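Local atomic coordinates of gamma-D-glutamyl-L-lysine dipeptidyl-peptidase (Bacillus cereus ATCC 10987, PDB entry 3H41), a protein that probably cleaves the bond between gamma-D-glutamate and L-lysine in cell-wall murein peptides as a cysteine peptidase, releasing L-Ala-gamma-D-Glu. Residues K81-G86 with N92-P97; T17-P22 with G77-V82; T230-R233 with P237-R240. All coordinates share one frame; numbering follows the deposited sequence.

Overall arrangement
Contact 1 and the 77-82 side of contact 2 lie in the first SH3-like region and share strand 79-84; Lys81 and Val82 fall within both ranges, though of the two only Val82 touches across contact 2. Their centres lie about 12 Å apart. Contact 1 pairs that strand with its hairpin partner 96-101, while contact 2 joins it to strand 15-19 of a separate small sheet, and Leu18 bridges the two by touching Val84. Contact 3 comes last along the chain, in the NlpC/P60 catalytic domain, its centre about 14 Å from that of contact 1 and about 23 Å from that of contact 2. Tyr96 packs on Arg233 where the domains meet, and the substrate pocket takes Tyr96 from one and Asp234 from the other.

Contact 1. Residues K81-G86 with N92-P97; sequences KVLVHG and NEEGYP
Val84 and Tyr96 face each other as a hydrogen-bonded antiparallel pair, and each satisfies the backbone of the other: Val84 N donates to Tyr96 O at 2.8 Å, and Tyr96 N returns a bond to Val84 O at 3.0 Å. Weaker CA-H...O contacts extend the pairing, with Pro97 CA 3.3 Å from Val82 O. Proline has no N-H to give, which suits its place in the neighbouring non-hydrogen-bonded pair with Leu83. On the face of Leu83 and Pro97 the two leucine methyls divide their work: Leu83 CD2 rests on Pro97 CB at 3.7 Å, while Leu83 CD1 comes up to the Asn92 amide, 3.2 Å from Asn92 OD1. Asn92 OD1 is already engaged in an Asx turn, accepting from Glu94 N at 2.8 Å. Gly95 N adds a weak bond to the same oxygen. Where the strands part, a water accepts from Gly86 N and donates to Glu94 O. His85 NE2 and Glu94 OE2 lie 3.9 Å apart. Each has its hydrogen bond with Thr71 OG1 instead. Tyr96, a substrate-binding residue beside the bound alanine, bonds through OH to Asp234. Backbone pairing on the hairpin thus fixes the base of a side chain whose polar end serves the pocket.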
# COMPACT_ATOMS: atom_id res chain seq x y z
N LYS A 81 -3.86 -16.24 -9.89
CA LYS A 81 -4.81 -15.50 -9.12
C LYS A 81 -4.44 -15.77 -7.67
O LYS A 81 -4.14 -16.93 -7.33
CB LYS A 81 -6.24 -15.91 -9.43
CG LYS A 81 -7.26 -14.96 -8.82
CD LYS A 81 -8.69 -15.39 -9.06
CE LYS A 81 -9.62 -14.43 -8.35
NZ LYS A 81 -11.03 -14.84 -8.49
N VAL A 82 -4.38 -14.70 -6.87
CA VAL A 82 -3.92 -14.75 -5.48
C VAL A 82 -4.87 -13.98 -4.59
O VAL A 82 -5.65 -13.14 -5.07
CB VAL A 82 -2.44 -14.24 -5.32
CG1 VAL A 82 -1.52 -14.94 -6.29
CG2 VAL A 82 -2.30 -12.72 -5.52
N LEU A 83 -4.88 -14.33 -3.31
CA LEU A 83 -5.54 -13.55 -2.29
C LEU A 83 -4.46 -12.94 -1.38
O LEU A 83 -3.69 -13.67 -0.74
CB LEU A 83 -6.51 -14.41 -1.45
CG LEU A 83 -7.49 -15.26 -2.27
CD1 LEU A 83 -8.36 -16.13 -1.33
CD2 LEU A 83 -8.34 -14.36 -3.18
N VAL A 84 -4.43 -11.61 -1.32
CA VAL A 84 -3.43 -10.90 -0.55
C VAL A 84 -3.83 -10.80 0.90
O VAL A 84 -4.83 -10.18 1.27
CB VAL A 84 -3.17 -9.46 -1.11
CG1 VAL A 84 -2.06 -8.74 -0.26
CG2 VAL A 84 -2.79 -9.50 -2.65
N HIS A 85 -3.04 -11.43 1.75
CA HIS A 85 -3.36 -11.43 3.17
C HIS A 85 -3.08 -10.02 3.68
O HIS A 85 -2.11 -9.36 3.26
CB HIS A 85 -2.45 -12.41 3.93
CG HIS A 85 -2.59 -13.85 3.53
ND1 HIS A 85 -2.07 -14.89 4.29
CD2 HIS A 85 -3.20 -14.44 2.47
CE1 HIS A 85 -2.36 -16.04 3.71
NE2 HIS A 85 -3.02 -15.80 2.60
N GLY A 86 -3.93 -9.57 4.59
CA GLY A 86 -3.70 -8.30 5.27
C GLY A 86 -4.32 -7.11 4.57
O GLY A 86 -4.11 -5.98 5.00
N ASN A 92 -13.79 -11.32 -0.22
CA ASN A 92 -13.12 -12.57 0.09
C ASN A 92 -12.58 -12.55 1.50
O ASN A 92 -11.85 -11.65 1.89
CB ASN A 92 -11.98 -12.87 -0.88
CG ASN A 92 -11.48 -14.32 -0.76
OD1 ASN A 92 -10.77 -14.66 0.16
ND2 ASN A 92 -11.84 -15.15 -1.71
N GLU A 93 -12.91 -13.60 2.25
CA GLU A 93 -12.58 -13.60 3.65
C GLU A 93 -11.10 -13.90 3.92
O GLU A 93 -10.62 -13.61 5.00
CB GLU A 93 -13.55 -14.54 4.41
CG GLU A 93 -14.98 -13.98 4.43
CD GLU A 93 -15.98 -14.83 5.22
OE1 GLU A 93 -15.57 -15.88 5.77
OE2 GLU A 93 -17.17 -14.44 5.27
N GLU A 94 -10.36 -14.40 2.92
CA GLU A 94 -8.95 -14.73 3.12
C GLU A 94 -7.98 -13.63 2.69
O GLU A 94 -6.87 -13.53 3.21
CB GLU A 94 -8.58 -16.01 2.37
CG GLU A 94 -7.21 -16.57 2.79
CD GLU A 94 -6.96 -18.00 2.32
OE1 GLU A 94 -7.84 -18.59 1.64
OE2 GLU A 94 -5.87 -18.53 2.63
N GLY A 95 -8.38 -12.82 1.72
CA GLY A 95 -7.48 -11.78 1.22
C GLY A 95 -8.03 -11.09 -0.02
O GLY A 95 -9.07 -11.49 -0.55
N TYR A 96 -7.29 -10.09 -0.48
CA TYR A 96 -7.70 -9.27 -1.61
C TYR A 96 -7.35 -9.98 -2.89
O TYR A 96 -6.20 -10.35 -3.10
CB TYR A 96 -7.04 -7.87 -1.59
CG TYR A 96 -7.91 -6.85 -2.28
CD1 TYR A 96 -7.97 -6.81 -3.66
CD2 TYR A 96 -8.71 -5.96 -1.56
CE1 TYR A 96 -8.77 -5.92 -4.29
CE2 TYR A 96 -9.54 -5.06 -2.22
CZ TYR A 96 -9.56 -5.06 -3.60
OH TYR A 96 -10.36 -4.21 -4.34
N PRO A 97 -8.35 -10.20 -3.75
CA PRO A 97 -8.10 -11.00 -4.94
C PRO A 97 -7.56 -10.22 -6.13
O PRO A 97 -7.87 -9.05 -6.32
CB PRO A 97 -9.47 -11.54 -5.25
CG PRO A 97 -10.36 -10.41 -4.90
CD PRO A 97 -9.78 -9.88 -3.61
O HOH W 1 -6.02 -11.42 5.33

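Contact 2. Residues T17-P22 with G77-V82; sequences TLWTAP and GDWVKV
Both Trp19 (chi1 -67°) and Trp79 (chi1 -68°) carry CG opposite the carbonyl carbon, a shared torsion that turns each indole toward the other segment, where the two meet nearly at right angles. The result is an offset edge-to-face stack: the six-membered ring of Trp79 presents its edge to the face of the five-membered ring of Trp19, with planes 83° apart and centroids 5.4 Å apart. The closest atoms are Trp79 CZ3 and Trp19 CD1 at 3.8 Å, and Trp79 CH2 lies over the Trp19 face.

One face of the Trp79 indole receives Pro22. Pro22 CA sits 3.9 Å above the Trp79 ring plane, displaced toward the rim, and Pro22 CB reaches Trp79 CB at 3.5 Å. Trp79 is therefore met by 17-22 both at an edge and over a face. Farther along, Leu18 crosses Val82 at about a right angle, touching through Leu18 CD2 at 3.6 Å from Val82 CG2. No hydrogen bond joins the two segments, and their cohesion is apolar.

Strand 15-19 pairs with strand 60-65, where Leu18 bonds through its backbone to Glu61 and Thr62, whereas strand 79-84 lies in the five-stranded sheet between 69-76 and 96-101. Leu25 touches both tryptophans, and Pro101 of strand 96-101 also packs on Trp79, so the indoles help join the two sheets.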
# COMPACT_ATOMS: atom_id res chain seq x y z
N THR A 17 1.68 -5.62 -8.77
CA THR A 17 0.41 -5.04 -9.15
C THR A 17 -0.51 -6.18 -9.56
O THR A 17 -0.11 -7.03 -10.37
CB THR A 17 0.66 -4.09 -10.31
OG1 THR A 17 1.56 -3.06 -9.85
CG2 THR A 17 -0.65 -3.44 -10.79
N LEU A 18 -1.69 -6.22 -8.94
CA LEU A 18 -2.67 -7.23 -9.21
C LEU A 18 -3.76 -6.70 -10.17
O LEU A 18 -4.30 -5.61 -9.99
CB LEU A 18 -3.31 -7.70 -7.90
CG LEU A 18 -2.46 -8.75 -7.13
CD1 LEU A 18 -1.19 -8.13 -6.58
CD2 LEU A 18 -3.34 -9.33 -6.02
N TRP A 19 -4.08 -7.52 -11.15
CA TRP A 19 -4.97 -7.16 -12.28
C TRP A 19 -6.33 -7.84 -12.10
O TRP A 19 -6.40 -8.90 -11.49
CB TRP A 19 -4.32 -7.56 -13.63
CG TRP A 19 -3.09 -6.73 -13.89
CD1 TRP A 19 -1.91 -6.85 -13.24
CD2 TRP A 19 -2.94 -5.60 -14.78
NE1 TRP A 19 -1.03 -5.91 -13.66
CE2 TRP A 19 -1.62 -5.13 -14.62
CE3 TRP A 19 -3.77 -4.98 -15.73
CZ2 TRP A 19 -1.11 -4.03 -15.34
CZ3 TRP A 19 -3.28 -3.90 -16.43
CH2 TRP A 19 -1.95 -3.44 -16.25
N THR A 20 -7.38 -7.24 -12.66
CA THR A 20 -8.71 -7.82 -12.59
C THR A 20 -8.82 -9.02 -13.53
O THR A 20 -9.72 -9.79 -13.40
CB THR A 20 -9.79 -6.80 -12.99
OG1 THR A 20 -9.48 -6.28 -14.30
CG2 THR A 20 -9.84 -5.67 -11.96
N ALA A 21 -7.91 -9.17 -14.48
CA ALA A 21 -7.90 -10.34 -15.36
C ALA A 21 -6.46 -10.58 -15.70
O ALA A 21 -5.69 -9.63 -15.69
CB ALA A 21 -8.72 -10.08 -16.65
N PRO A 22 -6.09 -11.83 -16.00
CA PRO A 22 -4.72 -12.06 -16.43
C PRO A 22 -4.49 -11.59 -17.88
O PRO A 22 -5.47 -11.24 -18.57
CB PRO A 22 -4.58 -13.58 -16.31
CG PRO A 22 -5.98 -14.08 -16.58
CD PRO A 22 -6.91 -13.06 -16.05
N GLY A 77 -1.80 -19.92 -17.62
CA GLY A 77 -0.52 -19.64 -18.27
C GLY A 77 0.52 -19.14 -17.28
O GLY A 77 0.74 -19.76 -16.25
N ASP A 78 1.13 -17.99 -17.59
CA ASP A 78 2.14 -17.36 -16.73
C ASP A 78 1.55 -16.56 -15.55
O ASP A 78 2.29 -16.01 -14.74
CB ASP A 78 3.02 -16.42 -17.57
CG ASP A 78 3.85 -17.16 -18.62
OD1 ASP A 78 4.32 -18.28 -18.36
OD2 ASP A 78 4.04 -16.60 -19.71
N TRP A 79 0.22 -16.47 -15.48
CA TRP A 79 -0.46 -15.68 -14.46
C TRP A 79 -1.10 -16.54 -13.38
O TRP A 79 -1.63 -17.61 -13.66
CB TRP A 79 -1.53 -14.81 -15.11
CG TRP A 79 -0.94 -13.74 -15.97
CD1 TRP A 79 -0.42 -13.89 -17.21
CD2 TRP A 79 -0.78 -12.34 -15.64
NE1 TRP A 79 0.01 -12.67 -17.70
CE2 TRP A 79 -0.18 -11.71 -16.74
CE3 TRP A 79 -1.11 -11.56 -14.52
CZ2 TRP A 79 0.11 -10.34 -16.76
CZ3 TRP A 79 -0.84 -10.22 -14.55
CH2 TRP A 79 -0.23 -9.62 -15.67
N VAL A 80 -1.07 -16.04 -12.14
CA VAL A 80 -1.79 -16.65 -11.03
C VAL A 80 -2.79 -15.69 -10.45
O VAL A 80 -2.59 -14.47 -10.49
CB VAL A 80 -0.85 -17.13 -9.89
CG1 VAL A 80 -0.19 -18.46 -10.30
CG2 VAL A 80 0.24 -16.07 -9.50
N LYS A 81 -3.86 -16.24 -9.89
CA LYS A 81 -4.81 -15.50 -9.12
C LYS A 81 -4.44 -15.77 -7.67
O LYS A 81 -4.14 -16.93 -7.33
CB LYS A 81 -6.24 -15.91 -9.43
CG LYS A 81 -7.26 -14.96 -8.82
CD LYS A 81 -8.69 -15.39 -9.06
CE LYS A 81 -9.62 -14.43 -8.35
NZ LYS A 81 -11.03 -14.84 -8.49
N VAL A 82 -4.38 -14.70 -6.87
CA VAL A 82 -3.92 -14.75 -5.48
C VAL A 82 -4.87 -13.98 -4.59
O VAL A 82 -5.65 -13.14 -5.07
CB VAL A 82 -2.44 -14.24 -5.32
CG1 VAL A 82 -1.52 -14.94 -6.29
CG2 VAL A 82 -2.30 -12.72 -5.52

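Contact 3. Residues T230-R233 with P237-R240; sequences TIPR and PQSR
Gln238 reaches back from the short helix 235-238 to Pro232 and Ile231 in the loop leading into it, within the papain-like NlpC/P60 catalytic domain (clan CA). Between the two segments lie Asp234 and Ser235, both of which bind substrate, so the contact joins the two sides of the short link that carries these residues.

The polar link is made by the glutamine amide. Gln238 NE2 donates to Pro232 O at 3.0 Å with an N-H...O angle of 147°, the donor standing 21° out of the carbonyl plane. The side chain gets there because CG lies opposite the carbonyl carbon (chi1 -78°) and the chain is extended beyond it. Its amide has further partners in the catalytic domain: NE2 also donates to the backbone O of substrate-binding Ser217, and OE1 is bonded to Thr220 OG1. Bonds at both ends of the amide would restrain its rotation. The polar group is consequently buried but well satisfied, tying the loop to the chain around helix 218-225.

Apolar contacts flank this bond. Ile231 crosses the glutamine at a slant, and Ile231 CD1 comes 3.7 Å from Gln238 CD, with Leu255 of strand 255-259 touching both side chains. Pro232 turns its ring toward the helix, Pro232 CG lying 3.8 Å from Pro237 O.

Ionic interactions belong to Arg233, whose CB leaves the backbone on the side away from 237-240. Its guanidinium forms a salt bridge with Asp215, a substrate-binding residue, and hydrogen bonds with Thr209 and with Thr62 of the SH3-like domain, so the loop also spans the domain interface.

The tightest carbon contact between the segments joins the two prolines: Pro232 CB and Pro237 CB are 3.5 Å apart, closer than usual van der Waals packing.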
# COMPACT_ATOMS: atom_id res chain seq x y z
N THR A 230 -5.16 -2.30 10.98
CA THR A 230 -5.50 -2.81 9.67
C THR A 230 -6.94 -2.41 9.37
O THR A 230 -7.85 -2.80 10.12
CB THR A 230 -5.34 -4.32 9.63
OG1 THR A 230 -3.97 -4.64 9.90
CG2 THR A 230 -5.72 -4.85 8.24
N ILE A 231 -7.11 -1.57 8.36
CA ILE A 231 -8.42 -1.12 7.90
C ILE A 231 -8.62 -1.74 6.51
O ILE A 231 -7.67 -2.21 5.94
CB ILE A 231 -8.53 0.45 7.89
CG1 ILE A 231 -7.78 1.08 6.71
CG2 ILE A 231 -7.98 1.01 9.20
CD1 ILE A 231 -7.84 2.64 6.66
N PRO A 232 -9.85 -1.78 5.99
CA PRO A 232 -10.08 -2.36 4.67
C PRO A 232 -9.28 -1.66 3.58
O PRO A 232 -8.94 -0.48 3.72
CB PRO A 232 -11.59 -2.18 4.44
CG PRO A 232 -12.16 -2.06 5.83
CD PRO A 232 -11.10 -1.35 6.63
N ARG A 233 -8.96 -2.38 2.52
CA ARG A 233 -8.23 -1.83 1.41
C ARG A 233 -8.98 -0.72 0.65
O ARG A 233 -8.37 0.26 0.26
CB ARG A 233 -7.81 -2.94 0.45
CG ARG A 233 -7.27 -2.49 -0.88
CD ARG A 233 -6.02 -1.78 -0.72
NE ARG A 233 -5.44 -1.22 -1.96
CZ ARG A 233 -5.79 -0.08 -2.55
NH1 ARG A 233 -6.85 0.61 -2.17
NH2 ARG A 233 -5.08 0.35 -3.58
N PRO A 237 -15.69 -0.08 1.87
CA PRO A 237 -15.50 -0.79 3.15
C PRO A 237 -14.88 0.06 4.24
O PRO A 237 -15.31 0.01 5.41
CB PRO A 237 -14.60 -1.95 2.75
CG PRO A 237 -15.00 -2.22 1.29
CD PRO A 237 -15.18 -0.86 0.73
N GLN A 238 -13.89 0.89 3.89
CA GLN A 238 -13.36 1.80 4.90
C GLN A 238 -14.46 2.67 5.51
O GLN A 238 -14.44 3.00 6.72
CB GLN A 238 -12.28 2.70 4.30
CG GLN A 238 -10.93 2.03 4.12
CD GLN A 238 -9.86 2.97 3.59
OE1 GLN A 238 -9.93 4.19 3.75
NE2 GLN A 238 -8.82 2.38 2.94
N SER A 239 -15.42 3.07 4.69
CA SER A 239 -16.47 3.97 5.13
C SER A 239 -17.48 3.31 6.11
O SER A 239 -18.29 4.01 6.70
CB SER A 239 -17.25 4.53 3.91
OG SER A 239 -18.22 3.61 3.43
N ARG A 240 -17.45 1.98 6.20
CA ARG A 240 -18.39 1.17 7.01
C ARG A 240 -17.67 0.40 8.14
O ARG A 240 -18.27 -0.40 8.82
CB ARG A 240 -19.18 0.18 6.15
CG ARG A 240 -20.20 0.83 5.18
CD ARG A 240 -20.85 2.04 5.82
NE ARG A 240 -22.07 2.48 5.16
CZ ARG A 240 -22.17 3.49 4.29
NH1 ARG A 240 -21.10 4.19 3.91
NH2 ARG A 240 -23.36 3.79 3.79